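Long-range contact in agmatine ureohydrolase (Thermoplasma volcanium GSS1, PDB 3PZL), which probably hydrolyses agmatine to putrescine and urea, as a manganese-dependent hydrolase of the arginase family with two metal ions in each subunit: residues 51-61 with 272-283. Sequence-based numbering, arbitrary orientation.
Sequences RRGSKYAPDSI and EFSPLYDNGNTS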
# COMPACT_ATOMS: atom_id res chain seq x y z
N ARG B 51 -2.57 -14.33 8.49
CA ARG B 51 -2.27 -13.65 7.25
C ARG B 51 -2.19 -14.70 6.19
O ARG B 51 -1.58 -15.75 6.39
CB ARG B 51 -0.92 -12.95 7.32
CG ARG B 51 -0.95 -11.62 8.03
CD ARG B 51 0.42 -11.05 8.13
NE ARG B 51 0.43 -9.80 8.88
CZ ARG B 51 1.54 -9.14 9.22
NH1 ARG B 51 2.76 -9.61 8.91
NH2 ARG B 51 1.45 -8.01 9.89
N ARG B 52 -2.80 -14.41 5.06
CA ARG B 52 -2.78 -15.38 3.98
C ARG B 52 -2.02 -14.89 2.74
O ARG B 52 -1.72 -13.71 2.65
CB ARG B 52 -4.18 -15.90 3.69
CG ARG B 52 -4.09 -17.32 3.25
CD ARG B 52 -5.41 -17.95 3.13
NE ARG B 52 -5.71 -18.94 4.16
CZ ARG B 52 -6.02 -20.21 3.89
NH1 ARG B 52 -6.05 -20.66 2.63
NH2 ARG B 52 -6.33 -21.03 4.89
N GLY B 53 -1.64 -15.79 1.85
CA GLY B 53 -0.75 -15.42 0.74
C GLY B 53 0.55 -16.20 0.61
O GLY B 53 1.26 -16.03 -0.38
N SER B 54 0.87 -17.06 1.56
CA SER B 54 2.00 -18.02 1.39
C SER B 54 2.07 -18.66 -0.01
O SER B 54 3.16 -18.73 -0.59
CB SER B 54 1.91 -19.15 2.38
OG SER B 54 2.58 -18.78 3.53
N LYS B 55 0.93 -19.13 -0.54
CA LYS B 55 0.87 -19.66 -1.89
C LYS B 55 1.78 -18.92 -2.89
O LYS B 55 2.32 -19.55 -3.77
CB LYS B 55 -0.58 -19.59 -2.44
CG LYS B 55 -1.61 -20.38 -1.66
CD LYS B 55 -3.00 -20.49 -2.35
CE LYS B 55 -3.82 -21.74 -1.77
NZ LYS B 55 -4.95 -22.23 -2.64
N TYR B 56 1.92 -17.60 -2.76
CA TYR B 56 2.61 -16.81 -3.79
C TYR B 56 4.09 -16.63 -3.44
O TYR B 56 4.83 -15.95 -4.17
CB TYR B 56 1.96 -15.43 -4.04
CG TYR B 56 0.47 -15.47 -4.34
CD1 TYR B 56 -0.02 -16.06 -5.52
CD2 TYR B 56 -0.45 -14.95 -3.43
CE1 TYR B 56 -1.37 -16.13 -5.80
CE2 TYR B 56 -1.82 -15.01 -3.70
CZ TYR B 56 -2.28 -15.60 -4.88
OH TYR B 56 -3.65 -15.64 -5.12
N ALA B 57 4.53 -17.24 -2.35
CA ALA B 57 5.92 -17.04 -1.91
C ALA B 57 6.93 -17.52 -2.96
O ALA B 57 7.84 -16.78 -3.31
CB ALA B 57 6.17 -17.66 -0.56
N PRO B 58 6.75 -18.74 -3.49
CA PRO B 58 7.77 -19.24 -4.39
C PRO B 58 7.89 -18.36 -5.62
O PRO B 58 9.00 -18.07 -6.07
CB PRO B 58 7.27 -20.65 -4.75
CG PRO B 58 6.42 -21.04 -3.66
CD PRO B 58 5.72 -19.75 -3.25
N ASP B 59 6.77 -17.90 -6.15
CA ASP B 59 6.86 -16.96 -7.23
C ASP B 59 7.62 -15.68 -6.83
O ASP B 59 8.48 -15.18 -7.59
CB ASP B 59 5.49 -16.63 -7.80
CG ASP B 59 5.58 -15.71 -8.99
OD1 ASP B 59 6.26 -16.09 -9.95
OD2 ASP B 59 5.02 -14.60 -8.99
N SER B 60 7.32 -15.13 -5.66
CA SER B 60 7.97 -13.88 -5.28
C SER B 60 9.49 -14.05 -5.02
O SER B 60 10.29 -13.13 -5.30
CB SER B 60 7.29 -13.22 -4.09
OG SER B 60 7.36 -14.05 -2.94
N ILE B 61 9.87 -15.23 -4.52
CA ILE B 61 11.27 -15.54 -4.37
C ILE B 61 12.03 -15.55 -5.71
O ILE B 61 13.15 -15.06 -5.82
CB ILE B 61 11.50 -16.84 -3.53
CG1 ILE B 61 11.16 -16.58 -2.08
CG2 ILE B 61 12.94 -17.32 -3.57
CD1 ILE B 61 10.87 -17.83 -1.33
N GLU B 272 6.24 -20.03 5.29
CA GLU B 272 5.41 -19.20 6.19
C GLU B 272 5.68 -17.71 6.11
O GLU B 272 5.53 -17.01 7.13
CB GLU B 272 5.48 -19.65 7.65
CG GLU B 272 4.91 -21.02 7.93
CD GLU B 272 3.39 -21.04 7.90
OE1 GLU B 272 2.81 -19.95 8.08
OE2 GLU B 272 2.77 -22.12 7.70
N PHE B 273 6.06 -17.21 4.93
CA PHE B 273 5.96 -15.76 4.70
C PHE B 273 5.04 -15.45 3.52
O PHE B 273 4.79 -16.31 2.70
CB PHE B 273 7.33 -15.07 4.59
CG PHE B 273 7.89 -15.03 3.21
CD1 PHE B 273 8.61 -16.10 2.71
CD2 PHE B 273 7.72 -13.88 2.42
CE1 PHE B 273 9.14 -16.06 1.42
CE2 PHE B 273 8.23 -13.80 1.15
CZ PHE B 273 8.94 -14.91 0.64
N SER B 274 4.52 -14.22 3.47
CA SER B 274 3.54 -13.85 2.50
C SER B 274 3.86 -12.54 1.81
O SER B 274 3.70 -11.47 2.43
CB SER B 274 2.19 -13.71 3.15
OG SER B 274 1.22 -13.36 2.14
N PRO B 275 4.26 -12.60 0.52
CA PRO B 275 4.75 -11.44 -0.29
C PRO B 275 3.74 -10.29 -0.40
O PRO B 275 4.15 -9.18 -0.71
CB PRO B 275 4.97 -12.02 -1.68
CG PRO B 275 4.72 -13.51 -1.56
CD PRO B 275 4.01 -13.81 -0.28
N LEU B 276 2.45 -10.55 -0.15
CA LEU B 276 1.40 -9.51 -0.20
C LEU B 276 1.55 -8.46 0.91
O LEU B 276 1.04 -7.31 0.79
CB LEU B 276 -0.01 -10.12 -0.12
CG LEU B 276 -0.35 -11.24 -1.14
CD1 LEU B 276 -1.70 -11.95 -0.86
CD2 LEU B 276 -0.27 -10.74 -2.59
N TYR B 277 2.27 -8.85 1.97
CA TYR B 277 2.37 -8.01 3.15
C TYR B 277 3.56 -7.08 3.25
O TYR B 277 3.67 -6.38 4.24
CB TYR B 277 2.25 -8.83 4.40
CG TYR B 277 0.82 -9.23 4.67
CD1 TYR B 277 0.27 -10.37 4.03
CD2 TYR B 277 -0.00 -8.47 5.55
CE1 TYR B 277 -1.04 -10.74 4.26
CE2 TYR B 277 -1.33 -8.84 5.79
CZ TYR B 277 -1.84 -9.97 5.13
OH TYR B 277 -3.13 -10.35 5.37
N ASP B 278 4.41 -7.04 2.21
CA ASP B 278 5.47 -6.02 2.14
C ASP B 278 5.83 -5.72 0.70
O ASP B 278 5.14 -6.17 -0.21
CB ASP B 278 6.73 -6.39 2.96
CG ASP B 278 7.62 -7.46 2.29
OD1 ASP B 278 7.32 -7.94 1.17
OD2 ASP B 278 8.65 -7.84 2.89
N ASN B 279 6.90 -4.96 0.49
CA ASN B 279 7.33 -4.58 -0.86
C ASN B 279 8.42 -5.43 -1.46
O ASN B 279 8.92 -5.13 -2.54
CB ASN B 279 7.75 -3.12 -0.88
CG ASN B 279 6.58 -2.20 -1.06
OD1 ASN B 279 5.63 -2.50 -1.82
ND2 ASN B 279 6.63 -1.06 -0.39
N GLY B 280 8.80 -6.50 -0.76
CA GLY B 280 9.78 -7.44 -1.34
C GLY B 280 10.93 -7.78 -0.42
O GLY B 280 11.65 -8.75 -0.69
N ASN B 281 11.08 -7.04 0.69
CA ASN B 281 12.26 -7.26 1.52
C ASN B 281 12.29 -8.63 2.15
O ASN B 281 13.36 -9.20 2.37
CB ASN B 281 12.48 -6.13 2.54
CG ASN B 281 12.94 -4.80 1.86
OD1 ASN B 281 13.19 -4.74 0.65
ND2 ASN B 281 13.02 -3.73 2.65
N THR B 282 11.12 -9.20 2.40
CA THR B 282 11.06 -10.52 3.06
C THR B 282 11.44 -11.65 2.08
O THR B 282 12.22 -12.54 2.39
CB THR B 282 9.67 -10.77 3.68
OG1 THR B 282 9.36 -9.71 4.60
CG2 THR B 282 9.65 -12.07 4.42
N SER B 283 10.93 -11.58 0.85
CA SER B 283 11.32 -12.55 -0.15
C SER B 283 12.77 -12.37 -0.59
O SER B 283 13.38 -13.28 -1.15
CB SER B 283 10.37 -12.52 -1.34
OG SER B 283 10.35 -11.22 -1.87
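Two segments at the C-terminal end of the parallel strands of an arginase-type fold meet here: residues 51-61, running into helix 57-65, and residues 272-283, which join strand 265-271 to helix 281-303. R51 lies across one face of the Y277 ring, its CD 3.7 Å from the ring centroid and 12° off the normal, a CH-pi contact. Its chain is extended from CG to NE and leaves the guanidinium nearly parallel to the ring, 17° between planes, while NH1 bonds to V241 O and NH2 to N281 OD1 of a neighbouring subunit. The carbonyl O of R52 lies at the edge of the same ring, 3.4 Å from Y277 CE1, and accepts a hydrogen bond from S274 OG (3.0 Å), which sits above the carbonyl plane. S274 OG reaches it by standing anti to its own backbone N (chi1 -179°). With an alanine in place of Y277, a gap would probably open under the aliphatic part of R51 and beside R52 O. Deeper in, A57 CB covers a face of the F273 ring, 3.9 Å from CE1, and I61 CD1 meets its edge. The P275 ring packs against S60 and A57, and S60 OG bonds back to A57 O (2.8 Å). E272, its OE2 bonded to H124 N, lies beside the manganese site; the rest packs loops that follow strands of the arginase fold.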